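Local coordinates for DUF2235 domain-containing protein (Pseudomonas aeruginosa, PDB 4O5P), which is a type VI secretion effector of the Tle1 family, a phospholipase that probably hydrolyses the membrane phospholipids of target cells, at residues H97-S102 / A419-P424; F344-I349 / R685-D690; E514-R519 / A542-N547. All blocks are in the same frame, centred on the assembly; numbering follows the deposited sequence.

Overall arrangement
Contacts 1 and 2 are buried, whereas contact 3 is partly exposed and lies farthest from the centre of the chain, about 32 Å between centres. Contact 2, about 11 Å from that centre, is a parallel strand pair that joins the catalytic and C-terminal family regions, reinforced by arginine side-chain bonds and by waters at its far end. Contact 1 also relies on backbone bonds, but between two loops beside strand 225-236, and its bridge is single. Contact 3 stays within the C-terminal region and joins two helices close in sequence by van der Waals and CH-pi contact, without hydrogen bonds. No two contacts share an element, and their nearest atoms are about 17 to 20 Å apart.

Contact 1 (H97-S102 / A419-P424); sequences HASIGS and APLQVP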
ATOM      1  N   HIS A  97      -9.132   7.366  14.189  1.00 18.72           N
ATOM      2  CA  HIS A  97      -9.268   8.273  15.320  1.00 19.24           C
ATOM      3  C   HIS A  97     -10.677   8.882  15.373  1.00 24.99           C
ATOM      4  O   HIS A  97     -11.236   9.066  16.450  1.00 22.03           O
ATOM      5  CB  HIS A  97      -8.267   9.429  15.213  1.00 21.95           C
ATOM      6  CG  HIS A  97      -6.831   9.012  15.239  1.00 23.16           C
ATOM      7  ND1 HIS A  97      -5.811   9.837  14.810  1.00 23.73           N
ATOM      8  CD2 HIS A  97      -6.239   7.870  15.660  1.00 24.51           C
ATOM      9  CE1 HIS A  97      -4.654   9.220  14.966  1.00 21.70           C
ATOM     10  NE2 HIS A  97      -4.887   8.022  15.470  1.00 22.84           N
ATOM     11  N   ALA A  98     -11.226   9.212  14.202  1.00 22.57           N
ATOM     12  CA  ALA A  98     -12.556   9.826  14.094  1.00 23.80           C
ATOM     13  C   ALA A  98     -13.688   8.809  13.993  1.00 23.65           C
ATOM     14  O   ALA A  98     -14.857   9.185  13.829  1.00 23.57           O
ATOM     15  CB  ALA A  98     -12.609  10.768  12.892  1.00 24.54           C
ATOM     16  N   SER A  99     -13.346   7.527  14.065  1.00 22.23           N
ATOM     17  CA  SER A  99     -14.354   6.473  14.046  1.00 20.66           C
ATOM     18  C   SER A  99     -14.829   6.111  15.461  1.00 19.59           C
ATOM     19  O   SER A  99     -14.066   6.161  16.427  1.00 23.41           O
ATOM     20  CB  SER A  99     -13.838   5.222  13.320  1.00 20.76           C
ATOM     21  OG  SER A  99     -13.837   5.389  11.904  1.00 17.35           O
ATOM     22  N   ILE A 100     -16.098   5.749  15.568  1.00 23.16           N
ATOM     23  CA  ILE A 100     -16.686   5.319  16.833  1.00 22.11           C
ATOM     24  C   ILE A 100     -16.366   3.837  17.058  1.00 20.54           C
ATOM     25  O   ILE A 100     -16.284   3.073  16.097  1.00 21.29           O
ATOM     26  CB  ILE A 100     -18.210   5.547  16.782  1.00 24.68           C
ATOM     27  CG1 ILE A 100     -18.501   7.033  16.549  1.00 22.37           C
ATOM     28  CG2 ILE A 100     -18.905   5.028  18.040  1.00 25.47           C
ATOM     29  CD1 ILE A 100     -19.906   7.312  16.019  1.00 27.73           C
ATOM     30  N   GLY A 101     -16.163   3.428  18.309  1.00 25.26           N
ATOM     31  CA  GLY A 101     -15.925   2.024  18.611  1.00 23.95           C
ATOM     32  C   GLY A 101     -14.891   1.801  19.697  1.00 27.44           C
ATOM     33  O   GLY A 101     -14.284   0.731  19.790  1.00 29.89           O
ATOM     34  N   SER A 102     -14.688   2.812  20.531  1.00 33.39           N
ATOM     35  CA  SER A 102     -13.696   2.722  21.589  1.00 35.28           C
ATOM     36  C   SER A 102     -14.390   2.567  22.936  1.00 32.51           C
ATOM     37  O   SER A 102     -15.284   3.340  23.272  1.00 34.49           O
ATOM     38  CB  SER A 102     -12.803   3.964  21.590  1.00 39.20           C
ATOM     39  OG  SER A 102     -11.775   3.856  22.558  1.00 39.87           O
ATOM     40  N   ALA A 419     -21.052   5.144   7.617  1.00 24.39           N
ATOM     41  CA  ALA A 419     -19.938   4.862   8.539  1.00 21.25           C
ATOM     42  C   ALA A 419     -20.099   5.477   9.937  1.00 24.75           C
ATOM     43  O   ALA A 419     -20.545   6.617  10.072  1.00 25.24           O
ATOM     44  CB  ALA A 419     -18.604   5.297   7.916  1.00 22.34           C
ATOM     45  N   PRO A 420     -19.724   4.717  10.987  1.00 22.25           N
ATOM     46  CA  PRO A 420     -19.842   5.223  12.356  1.00 23.22           C
ATOM     47  C   PRO A 420     -18.759   6.245  12.632  1.00 23.02           C
ATOM     48  O   PRO A 420     -17.764   5.927  13.298  1.00 23.31           O
ATOM     49  CB  PRO A 420     -19.616   3.968  13.217  1.00 25.59           C
ATOM     50  CG  PRO A 420     -19.850   2.811  12.289  1.00 24.28           C
ATOM     51  CD  PRO A 420     -19.320   3.302  10.968  1.00 25.67           C
ATOM     52  N   LEU A 421     -18.951   7.459  12.119  1.00 19.55           N
ATOM     53  CA  LEU A 421     -17.928   8.500  12.219  1.00 17.96           C
ATOM     54  C   LEU A 421     -18.314   9.616  13.186  1.00 23.09           C
ATOM     55  O   LEU A 421     -19.478  10.034  13.245  1.00 25.59           O
ATOM     56  CB  LEU A 421     -17.641   9.090  10.832  1.00 20.17           C
ATOM     57  CG  LEU A 421     -16.809   8.221   9.896  1.00 21.29           C
ATOM     58  CD1 LEU A 421     -16.739   8.793   8.479  1.00 20.62           C
ATOM     59  CD2 LEU A 421     -15.396   8.046  10.495  1.00 19.96           C
ATOM     60  N   GLN A 422     -17.344  10.101  13.951  1.00 24.34           N
ATOM     61  CA  GLN A 422     -17.584  11.267  14.791  1.00 26.14           C
ATOM     62  C   GLN A 422     -17.786  12.489  13.894  1.00 31.00           C
ATOM     63  O   GLN A 422     -17.307  12.518  12.751  1.00 26.55           O
ATOM     64  CB  GLN A 422     -16.407  11.497  15.737  1.00 26.04           C
ATOM     65  CG  GLN A 422     -16.013  10.263  16.572  1.00 27.32           C
ATOM     66  CD  GLN A 422     -14.614  10.368  17.134  1.00 29.57           C
ATOM     67  OE1 GLN A 422     -14.037  11.455  17.181  1.00 28.77           O
ATOM     68  NE2 GLN A 422     -14.048   9.233  17.557  1.00 28.97           N
ATOM     69  N   VAL A 423     -18.505  13.490  14.397  1.00 29.53           N
ATOM     70  CA  VAL A 423     -18.585  14.773  13.698  1.00 31.66           C
ATOM     71  C   VAL A 423     -17.975  15.834  14.593  1.00 28.98           C
ATOM     72  O   VAL A 423     -17.758  15.589  15.781  1.00 31.94           O
ATOM     73  CB  VAL A 423     -20.041  15.164  13.372  1.00 30.79           C
ATOM     74  CG1 VAL A 423     -20.738  14.031  12.641  1.00 30.52           C
ATOM     75  CG2 VAL A 423     -20.795  15.520  14.655  1.00 31.07           C
ATOM     76  N   PRO A 424     -17.653  17.005  14.025  1.00 31.03           N
ATOM     77  CA  PRO A 424     -17.391  18.130  14.923  1.00 33.73           C
ATOM     78  C   PRO A 424     -18.684  18.536  15.633  1.00 30.61           C
ATOM     79  O   PRO A 424     -18.597  18.995  16.768  1.00 37.83           O
ATOM     80  CB  PRO A 424     -16.920  19.241  13.977  1.00 31.51           C
ATOM     81  CG  PRO A 424     -17.314  18.793  12.601  1.00 33.75           C
ATOM     82  CD  PRO A 424     -17.300  17.308  12.628  1.00 33.59           C
TER
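Ser99 and Leu421 form an isolated beta bridge between two loops, neither of which continues as a strand on its partner. The chains cross steeply, yet around this one bridge the bonds follow the pattern of a non-hydrogen-bonded antiparallel pair, the CA atoms of Ser99 and Leu421 being 4.5 Å apart. The bonds flank it: Gln422 N donates to Ala98 O at 2.7 Å and Ile100 N to Pro420 O at 2.8 Å, the latter almost straight at 176°. Pro420 is the centre of an inverse gamma turn, which bends the chain just where its carbonyl is presented to Ile100.

Gln422 adds a side-chain layer. With CG beside its own backbone N (chi1 -53°) and the chain extended beyond, it passes close to the Ala98 carbonyl, CG lying 3.2 Å from Ala98 O, and brings its amide nitrogen to the other loop. There Gln422 NE2 makes a weak, bent bond to Ser99 O, an oxygen that also accepts from Lys113. At the Pro420 end of the bridge, Ile100 lies against the proline, with Ile100 CB 4.1 Å from Pro420 CB. The methyl CD2 of Leu421 reaches Ser99 OG at 3.4 Å, while that hydroxyl spends its hydrogen bond on Leu95 O in the preceding helix.

Tyr232 touches Pro420 and Tyr234 touches Ser99, so the paired loops pack against strand 225-236 of the large mixed sheet. The two short, straight bonds are between backbone atoms and satisfy peptide groups in a buried contact, to which the glutamine amide adds a weak bond.

Contact 2 (F344-I349 / R685-D690); sequences FPLDSI and RLVHFD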
ATOM      1  N   PHE A 344       6.537   1.618  -6.243  1.00 14.02           N
ATOM      2  CA  PHE A 344       5.156   1.939  -5.887  1.00 12.66           C
ATOM      3  C   PHE A 344       4.165   1.901  -7.061  1.00 11.61           C
ATOM      4  O   PHE A 344       3.476   2.891  -7.326  1.00 13.65           O
ATOM      5  CB  PHE A 344       5.100   3.286  -5.146  1.00 14.42           C
ATOM      6  CG  PHE A 344       5.634   3.217  -3.744  1.00 16.81           C
ATOM      7  CD1 PHE A 344       7.005   3.158  -3.505  1.00 16.97           C
ATOM      8  CD2 PHE A 344       4.770   3.192  -2.664  1.00 14.10           C
ATOM      9  CE1 PHE A 344       7.494   3.075  -2.222  1.00 20.54           C
ATOM     10  CE2 PHE A 344       5.255   3.114  -1.370  1.00 17.26           C
ATOM     11  CZ  PHE A 344       6.609   3.049  -1.147  1.00 17.90           C
ATOM     12  N   PRO A 345       4.052   0.740  -7.739  1.00 12.41           N
ATOM     13  CA  PRO A 345       3.053   0.666  -8.807  1.00 13.71           C
ATOM     14  C   PRO A 345       1.626   0.712  -8.258  1.00 14.99           C
ATOM     15  O   PRO A 345       1.345   0.252  -7.136  1.00 13.98           O
ATOM     16  CB  PRO A 345       3.339  -0.691  -9.472  1.00 12.80           C
ATOM     17  CG  PRO A 345       4.007  -1.515  -8.396  1.00 13.33           C
ATOM     18  CD  PRO A 345       4.801  -0.521  -7.589  1.00 12.33           C
ATOM     19  N   LEU A 346       0.729   1.277  -9.058  1.00 11.81           N
ATOM     20  CA  LEU A 346      -0.644   1.425  -8.654  1.00 11.08           C
ATOM     21  C   LEU A 346      -1.451   0.192  -9.068  1.00 11.93           C
ATOM     22  O   LEU A 346      -1.225  -0.396 -10.129  1.00 11.66           O
ATOM     23  CB  LEU A 346      -1.231   2.687  -9.301  1.00 11.71           C
ATOM     24  CG  LEU A 346      -2.694   3.014  -9.004  1.00 11.07           C
ATOM     25  CD1 LEU A 346      -2.919   3.284  -7.505  1.00  9.37           C
ATOM     26  CD2 LEU A 346      -3.133   4.210  -9.834  1.00 10.36           C
ATOM     27  N   ASP A 347      -2.365  -0.229  -8.207  1.00 12.48           N
ATOM     28  CA  ASP A 347      -3.432  -1.103  -8.667  1.00 11.38           C
ATOM     29  C   ASP A 347      -4.727  -0.312  -8.758  1.00 12.53           C
ATOM     30  O   ASP A 347      -5.339   0.026  -7.743  1.00 13.59           O
ATOM     31  CB  ASP A 347      -3.611  -2.325  -7.752  1.00 13.48           C
ATOM     32  CG  ASP A 347      -2.956  -3.572  -8.318  1.00 16.11           C
ATOM     33  OD1 ASP A 347      -1.746  -3.761  -8.072  1.00 16.97           O
ATOM     34  OD2 ASP A 347      -3.644  -4.373  -9.004  1.00 15.34           O
ATOM     35  N   SER A 348      -5.153  -0.039  -9.981  1.00 11.68           N
ATOM     36  CA  SER A 348      -6.471   0.546 -10.198  1.00 13.85           C
ATOM     37  C   SER A 348      -7.564  -0.458  -9.794  1.00 12.83           C
ATOM     38  O   SER A 348      -7.317  -1.657  -9.725  1.00 14.29           O
ATOM     39  CB  SER A 348      -6.619   0.921 -11.669  1.00 12.19           C
ATOM     40  OG  SER A 348      -7.919   1.417 -11.962  1.00 14.14           O
ATOM     41  N   ILE A 349      -8.765   0.025  -9.515  1.00 15.97           N
ATOM     42  CA  ILE A 349      -9.879  -0.883  -9.255  1.00 14.97           C
ATOM     43  C   ILE A 349     -10.673  -1.148 -10.533  1.00 15.20           C
ATOM     44  O   ILE A 349     -11.746  -1.764 -10.484  1.00 16.10           O
ATOM     45  CB  ILE A 349     -10.834  -0.338  -8.200  1.00 13.98           C
ATOM     46  CG1 ILE A 349     -11.358   1.040  -8.605  1.00 15.66           C
ATOM     47  CG2 ILE A 349     -10.165  -0.296  -6.828  1.00 14.60           C
ATOM     48  CD1 ILE A 349     -12.587   1.461  -7.840  1.00 14.97           C
ATOM     49  N   ARG A 685       4.396   5.777 -14.344  1.00 15.05           N
ATOM     50  CA  ARG A 685       4.193   4.871 -13.223  1.00 15.45           C
ATOM     51  C   ARG A 685       3.536   3.597 -13.744  1.00 16.02           C
ATOM     52  O   ARG A 685       2.693   3.653 -14.649  1.00 13.86           O
ATOM     53  CB  ARG A 685       3.289   5.542 -12.191  1.00 15.50           C
ATOM     54  CG  ARG A 685       2.938   4.684 -10.987  1.00 12.50           C
ATOM     55  CD  ARG A 685       1.936   5.399 -10.086  1.00 14.53           C
ATOM     56  NE  ARG A 685       1.882   4.756  -8.779  1.00 14.52           N
ATOM     57  CZ  ARG A 685       0.987   5.030  -7.837  1.00 11.95           C
ATOM     58  NH1 ARG A 685       0.045   5.952  -8.045  1.00 11.30           N
ATOM     59  NH2 ARG A 685       1.036   4.366  -6.694  1.00  9.23           N
ATOM     60  N   LEU A 686       3.919   2.446 -13.207  1.00 13.01           N
ATOM     61  CA  LEU A 686       3.259   1.209 -13.630  1.00 12.76           C
ATOM     62  C   LEU A 686       1.901   1.120 -12.951  1.00 17.67           C
ATOM     63  O   LEU A 686       1.786   1.398 -11.747  1.00 14.09           O
ATOM     64  CB  LEU A 686       4.108  -0.022 -13.296  1.00 16.20           C
ATOM     65  CG  LEU A 686       3.430  -1.397 -13.404  1.00 15.67           C
ATOM     66  CD1 LEU A 686       2.972  -1.687 -14.850  1.00 15.32           C
ATOM     67  CD2 LEU A 686       4.406  -2.456 -12.938  1.00 14.59           C
ATOM     68  N   VAL A 687       0.877   0.746 -13.729  1.00 13.51           N
ATOM     69  CA  VAL A 687      -0.483   0.616 -13.225  1.00 13.78           C
ATOM     70  C   VAL A 687      -1.060  -0.725 -13.655  1.00 12.71           C
ATOM     71  O   VAL A 687      -0.994  -1.087 -14.836  1.00 13.30           O
ATOM     72  CB  VAL A 687      -1.416   1.736 -13.756  1.00 12.85           C
ATOM     73  CG1 VAL A 687      -2.817   1.606 -13.127  1.00 16.00           C
ATOM     74  CG2 VAL A 687      -0.852   3.096 -13.459  1.00 10.47           C
ATOM     75  N   HIS A 688      -1.594  -1.469 -12.696  1.00 12.34           N
ATOM     76  CA  HIS A 688      -2.312  -2.704 -12.991  1.00 17.08           C
ATOM     77  C   HIS A 688      -3.811  -2.460 -12.992  1.00 15.83           C
ATOM     78  O   HIS A 688      -4.323  -1.743 -12.134  1.00 13.94           O
ATOM     79  CB  HIS A 688      -1.996  -3.779 -11.945  1.00 15.10           C
ATOM     80  CG  HIS A 688      -0.567  -4.222 -11.951  1.00 15.83           C
ATOM     81  ND1 HIS A 688       0.430  -3.531 -11.296  1.00 18.78           N
ATOM     82  CD2 HIS A 688       0.036  -5.277 -12.546  1.00 17.81           C
ATOM     83  CE1 HIS A 688       1.584  -4.144 -11.485  1.00 16.34           C
ATOM     84  NE2 HIS A 688       1.374  -5.205 -12.243  1.00 18.64           N
ATOM     85  N   PHE A 689      -4.512  -3.060 -13.947  1.00 16.03           N
ATOM     86  CA  PHE A 689      -5.970  -3.057 -13.907  1.00 14.64           C
ATOM     87  C   PHE A 689      -6.354  -4.529 -13.904  1.00 18.01           C
ATOM     88  O   PHE A 689      -6.562  -5.132 -14.969  1.00 18.24           O
ATOM     89  CB  PHE A 689      -6.592  -2.352 -15.119  1.00 14.74           C
ATOM     90  CG  PHE A 689      -5.961  -1.030 -15.468  1.00 17.90           C
ATOM     91  CD1 PHE A 689      -4.851  -0.972 -16.311  1.00 15.77           C
ATOM     92  CD2 PHE A 689      -6.510   0.159 -15.010  1.00 16.05           C
ATOM     93  CE1 PHE A 689      -4.285   0.255 -16.647  1.00 13.61           C
ATOM     94  CE2 PHE A 689      -5.945   1.382 -15.343  1.00 15.26           C
ATOM     95  CZ  PHE A 689      -4.834   1.427 -16.153  1.00 11.84           C
ATOM     96  N   ASP A 690      -6.403  -5.113 -12.709  1.00 17.01           N
ATOM     97  CA  ASP A 690      -6.581  -6.555 -12.560  1.00 16.91           C
ATOM     98  C   ASP A 690      -5.462  -7.311 -13.274  1.00 15.93           C
ATOM     99  O   ASP A 690      -4.309  -7.219 -12.870  1.00 19.58           O
ATOM    100  CB  ASP A 690      -7.968  -6.981 -13.042  1.00 16.59           C
ATOM    101  CG  ASP A 690      -8.274  -8.448 -12.757  1.00 17.41           C
ATOM    102  OD1 ASP A 690      -7.520  -9.125 -12.013  1.00 16.39           O
ATOM    103  OD2 ASP A 690      -9.309  -8.917 -13.270  1.00 20.82           O
TER
HETATM  104  O   HOH W   1      -5.951  -3.845 -10.224  1.00 14.98           O
HETATM  105  O   HOH W   2      -3.559  -6.766 -10.024  1.00 20.07           O
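Leu346 and Asp347 pair with Val687 and His688 as neighbouring strands of a small mixed sheet, a parallel pairing that joins the catalytic and C-terminal family regions of the effector. Leu346 uses both its backbone groups: its N donates to Leu686 O at 2.9 Å, and Leu346 O accepts from His688 N at 2.8 Å. Farther along, Ser348 N reaches His688 O through a more bent bond of 137°.

At the start of the ladder Arg685 approaches Phe344 side-on. Its NE and NH2 both donate to the one oxygen, Phe344 O, each at 2.9 Å, and that oxygen lies in the guanidinium plane. The side chain gets there by running extended from CG to NE, with CG anti to the backbone N (chi1 177°). Leu346 CB then covers one face of the guanidinium, 3.5 Å from Arg685 CZ. Ser348 CB touches the Phe689 ring obliquely, and Val687 CG1 lies over a face of that same ring.

A second shell fixes these groups. Arg685 also forms a salt bridge with Asp281, which with Ser237 and His379 has the geometry of a Ser-His-Asp triad, consistent with the alpha/beta-hydrolase family, so this pairing of the two family regions reaches the likely active site. Ser348 OG is held by Glu372, and helix 469-487 lies against Leu346, Val687 and Phe689.

On the other side of the strands the carboxylate of Asp347 crosses beside His688, their planes only 6° apart. Two waters meet its OD2, and water 2 donates both to Asp347 OD2, 2.6 Å from the water oxygen, and to Asp690 O, 3.0 Å from it.

Contact 3 (E514-R519 / A542-N547); sequences EALHKR and AEWDRN
Trp544 carries the contact from the helix 542-547, meeting Leu516 and Arg519 of the helix 514-519. Its CG stands anti to the backbone N (chi1 169°), which swings the indole across to the other helix. One methyl of the leucine, Leu516 CD2, sits over a face of the six-membered ring, 3.6 Å from its centroid and 18° off the ring normal, a CH-pi contact in which the two side chains cross at about a right angle. The aliphatic start of Arg519 comes obliquely to the same ring, Arg519 CG lying 3.9 Å from Trp544 CZ3. Beyond CG the arginine bends at chi2 and its guanidinium leads away, to a salt bridge with Glu523 and a hydrogen bond to Pro534 O, so the ring meets the methylenes and not the charge.

Asn547, a turn after Trp544, comes back to the interface. Its CB lies 3.5 Å from Leu516 CD2, the leucine and asparagine sliding past each other in opposite directions; the methyl is therefore held between the indole face and the asparagine stem. The amide nitrogen, Asn547 ND2, ends 3.7 Å from Ala515 CB.

No hydrogen bond joins the segments. Helices 507-528 and 538-550 are successive in the chain, and their short segments meet at 125° with axes 9.7 Å apart at closest approach. Leu557 from the following loop and Arg520 also touch Trp544, Ala512 touches Asn547, and on the far side of helix 507-528 His517 NE2 is hydrogen-bonded to Arg561 O, which ties this helical pair to the loop before helix 571-587.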
ATOM      1  N   GLU A 514      20.893   6.855  15.063  1.00 26.89           N
ATOM      2  CA  GLU A 514      20.904   5.530  14.436  1.00 29.87           C
ATOM      3  C   GLU A 514      21.440   4.412  15.353  1.00 33.44           C
ATOM      4  O   GLU A 514      20.780   3.381  15.528  1.00 29.53           O
ATOM      5  CB  GLU A 514      21.631   5.550  13.091  1.00 31.29           C
ATOM      6  CG  GLU A 514      21.888   4.166  12.493  1.00 36.52           C
ATOM      7  CD  GLU A 514      20.642   3.297  12.360  1.00 35.41           C
ATOM      8  OE1 GLU A 514      19.516   3.829  12.235  1.00 38.48           O
ATOM      9  OE2 GLU A 514      20.788   2.058  12.375  1.00 38.21           O
ATOM     10  N   ALA A 515      22.610   4.614  15.957  1.00 28.31           N
ATOM     11  CA  ALA A 515      23.183   3.562  16.795  1.00 29.43           C
ATOM     12  C   ALA A 515      22.338   3.281  18.053  1.00 30.53           C
ATOM     13  O   ALA A 515      22.194   2.109  18.474  1.00 32.88           O
ATOM     14  CB  ALA A 515      24.637   3.880  17.143  1.00 26.80           C
ATOM     15  N   LEU A 516      21.771   4.344  18.634  1.00 27.44           N
ATOM     16  CA  LEU A 516      20.852   4.207  19.771  1.00 28.18           C
ATOM     17  C   LEU A 516      19.610   3.398  19.376  1.00 34.54           C
ATOM     18  O   LEU A 516      19.159   2.515  20.117  1.00 34.45           O
ATOM     19  CB  LEU A 516      20.400   5.577  20.290  1.00 27.78           C
ATOM     20  CG  LEU A 516      21.438   6.504  20.919  1.00 32.09           C
ATOM     21  CD1 LEU A 516      20.848   7.875  21.240  1.00 30.83           C
ATOM     22  CD2 LEU A 516      22.009   5.857  22.165  1.00 29.54           C
ATOM     23  N   HIS A 517      19.059   3.728  18.212  1.00 31.93           N
ATOM     24  CA  HIS A 517      17.897   3.036  17.669  1.00 31.57           C
ATOM     25  C   HIS A 517      18.226   1.568  17.476  1.00 31.07           C
ATOM     26  O   HIS A 517      17.470   0.708  17.903  1.00 35.33           O
ATOM     27  CB  HIS A 517      17.484   3.669  16.333  1.00 30.91           C
ATOM     28  CG  HIS A 517      16.159   3.196  15.809  1.00 35.32           C
ATOM     29  ND1 HIS A 517      16.042   2.144  14.922  1.00 31.67           N
ATOM     30  CD2 HIS A 517      14.900   3.646  16.028  1.00 36.66           C
ATOM     31  CE1 HIS A 517      14.765   1.956  14.631  1.00 35.83           C
ATOM     32  NE2 HIS A 517      14.051   2.858  15.283  1.00 36.32           N
ATOM     33  N   LYS A 518      19.362   1.297  16.842  1.00 33.29           N
ATOM     34  CA  LYS A 518      19.829  -0.059  16.559  1.00 38.88           C
ATOM     35  C   LYS A 518      19.828  -0.896  17.834  1.00 38.37           C
ATOM     36  O   LYS A 518      19.128  -1.929  17.926  1.00 38.33           O
ATOM     37  CB  LYS A 518      21.235  -0.004  15.947  1.00 35.62           C
ATOM     38  CG  LYS A 518      21.681  -1.271  15.209  1.00 42.69           C
ATOM     39  CD  LYS A 518      23.068  -1.113  14.547  1.00 44.05           C
ATOM     40  CE  LYS A 518      23.035  -0.249  13.275  1.00 43.82           C
ATOM     41  NZ  LYS A 518      23.175   1.235  13.486  1.00 38.63           N
ATOM     42  N   ARG A 519      20.578  -0.424  18.831  1.00 35.75           N
ATOM     43  CA  ARG A 519      20.636  -1.123  20.119  1.00 40.72           C
ATOM     44  C   ARG A 519      19.246  -1.320  20.754  1.00 37.22           C
ATOM     45  O   ARG A 519      18.882  -2.442  21.138  1.00 37.45           O
ATOM     46  CB  ARG A 519      21.578  -0.394  21.085  1.00 36.40           C
ATOM     47  CG  ARG A 519      21.673  -1.025  22.455  1.00 34.88           C
ATOM     48  CD  ARG A 519      22.229  -2.447  22.400  1.00 35.22           C
ATOM     49  NE  ARG A 519      22.009  -3.139  23.669  1.00 37.30           N
ATOM     50  CZ  ARG A 519      22.534  -4.315  24.006  1.00 38.74           C
ATOM     51  NH1 ARG A 519      23.333  -4.964  23.169  1.00 34.37           N
ATOM     52  NH2 ARG A 519      22.260  -4.840  25.196  1.00 37.58           N
ATOM     53  N   ALA A 542      30.285   2.884  26.196  1.00 33.40           N
ATOM     54  CA  ALA A 542      30.887   4.212  26.065  1.00 34.76           C
ATOM     55  C   ALA A 542      30.261   4.932  24.868  1.00 33.51           C
ATOM     56  O   ALA A 542      29.868   6.101  24.970  1.00 39.77           O
ATOM     57  CB  ALA A 542      32.397   4.115  25.918  1.00 32.84           C
ATOM     58  N   GLU A 543      30.136   4.217  23.750  1.00 31.31           N
ATOM     59  CA  GLU A 543      29.478   4.762  22.565  1.00 36.26           C
ATOM     60  C   GLU A 543      28.018   5.141  22.825  1.00 35.93           C
ATOM     61  O   GLU A 543      27.562   6.208  22.391  1.00 36.99           O
ATOM     62  CB  GLU A 543      29.562   3.771  21.410  1.00 33.52           C
ATOM     63  CG  GLU A 543      30.823   3.910  20.576  1.00 36.75           C
ATOM     64  CD  GLU A 543      30.771   5.050  19.564  1.00 37.81           C
ATOM     65  OE1 GLU A 543      31.829   5.363  18.975  1.00 40.69           O
ATOM     66  OE2 GLU A 543      29.683   5.624  19.335  1.00 42.16           O
ATOM     67  N   TRP A 544      27.305   4.274  23.546  1.00 31.60           N
ATOM     68  CA  TRP A 544      25.912   4.511  23.903  1.00 34.22           C
ATOM     69  C   TRP A 544      25.790   5.841  24.624  1.00 35.53           C
ATOM     70  O   TRP A 544      24.966   6.678  24.258  1.00 31.43           O
ATOM     71  CB  TRP A 544      25.357   3.371  24.768  1.00 32.29           C
ATOM     72  CG  TRP A 544      24.018   3.692  25.385  1.00 33.92           C
ATOM     73  CD1 TRP A 544      23.790   4.338  26.567  1.00 33.14           C
ATOM     74  CD2 TRP A 544      22.724   3.391  24.841  1.00 29.76           C
ATOM     75  NE1 TRP A 544      22.435   4.452  26.792  1.00 32.76           N
ATOM     76  CE2 TRP A 544      21.762   3.878  25.747  1.00 32.06           C
ATOM     77  CE3 TRP A 544      22.289   2.749  23.678  1.00 31.22           C
ATOM     78  CZ2 TRP A 544      20.387   3.750  25.521  1.00 38.24           C
ATOM     79  CZ3 TRP A 544      20.924   2.625  23.456  1.00 34.95           C
ATOM     80  CH2 TRP A 544      19.992   3.120  24.372  1.00 32.20           C
ATOM     81  N   ASP A 545      26.645   6.055  25.621  1.00 33.95           N
ATOM     82  CA  ASP A 545      26.595   7.289  26.405  1.00 35.56           C
ATOM     83  C   ASP A 545      27.060   8.550  25.651  1.00 35.33           C
ATOM     84  O   ASP A 545      26.504   9.644  25.862  1.00 38.64           O
ATOM     85  CB  ASP A 545      27.360   7.112  27.715  1.00 40.64           C
ATOM     86  CG  ASP A 545      26.841   5.943  28.531  1.00 40.66           C
ATOM     87  OD1 ASP A 545      25.607   5.761  28.593  1.00 39.50           O
ATOM     88  OD2 ASP A 545      27.671   5.203  29.103  1.00 41.99           O
ATOM     89  N   ARG A 546      28.062   8.402  24.778  1.00 34.35           N
ATOM     90  CA  ARG A 546      28.414   9.470  23.830  1.00 37.02           C
ATOM     91  C   ARG A 546      27.171   9.892  23.055  1.00 35.85           C
ATOM     92  O   ARG A 546      26.896  11.082  22.883  1.00 33.81           O
ATOM     93  CB  ARG A 546      29.451   8.988  22.808  1.00 36.93           C
ATOM     94  CG  ARG A 546      30.886   8.909  23.307  1.00 41.43           C
ATOM     95  CD  ARG A 546      31.862   8.833  22.135  1.00 40.40           C
ATOM     96  NE  ARG A 546      32.187   7.467  21.716  1.00 39.59           N
ATOM     97  CZ  ARG A 546      33.049   6.666  22.352  1.00 39.87           C
ATOM     98  NH1 ARG A 546      33.656   7.065  23.466  1.00 37.76           N
ATOM     99  NH2 ARG A 546      33.295   5.452  21.888  1.00 34.40           N
ATOM    100  N   ASN A 547      26.429   8.891  22.587  1.00 37.90           N
ATOM    101  CA  ASN A 547      25.250   9.103  21.749  1.00 34.34           C
ATOM    102  C   ASN A 547      24.099   9.753  22.501  1.00 34.58           C
ATOM    103  O   ASN A 547      23.465  10.695  22.009  1.00 33.55           O
ATOM    104  CB  ASN A 547      24.814   7.769  21.130  1.00 30.73           C
ATOM    105  CG  ASN A 547      25.800   7.268  20.104  1.00 29.99           C
ATOM    106  OD1 ASN A 547      26.504   8.061  19.478  1.00 30.98           O
ATOM    107  ND2 ASN A 547      25.871   5.954  19.930  1.00 27.89           N
TER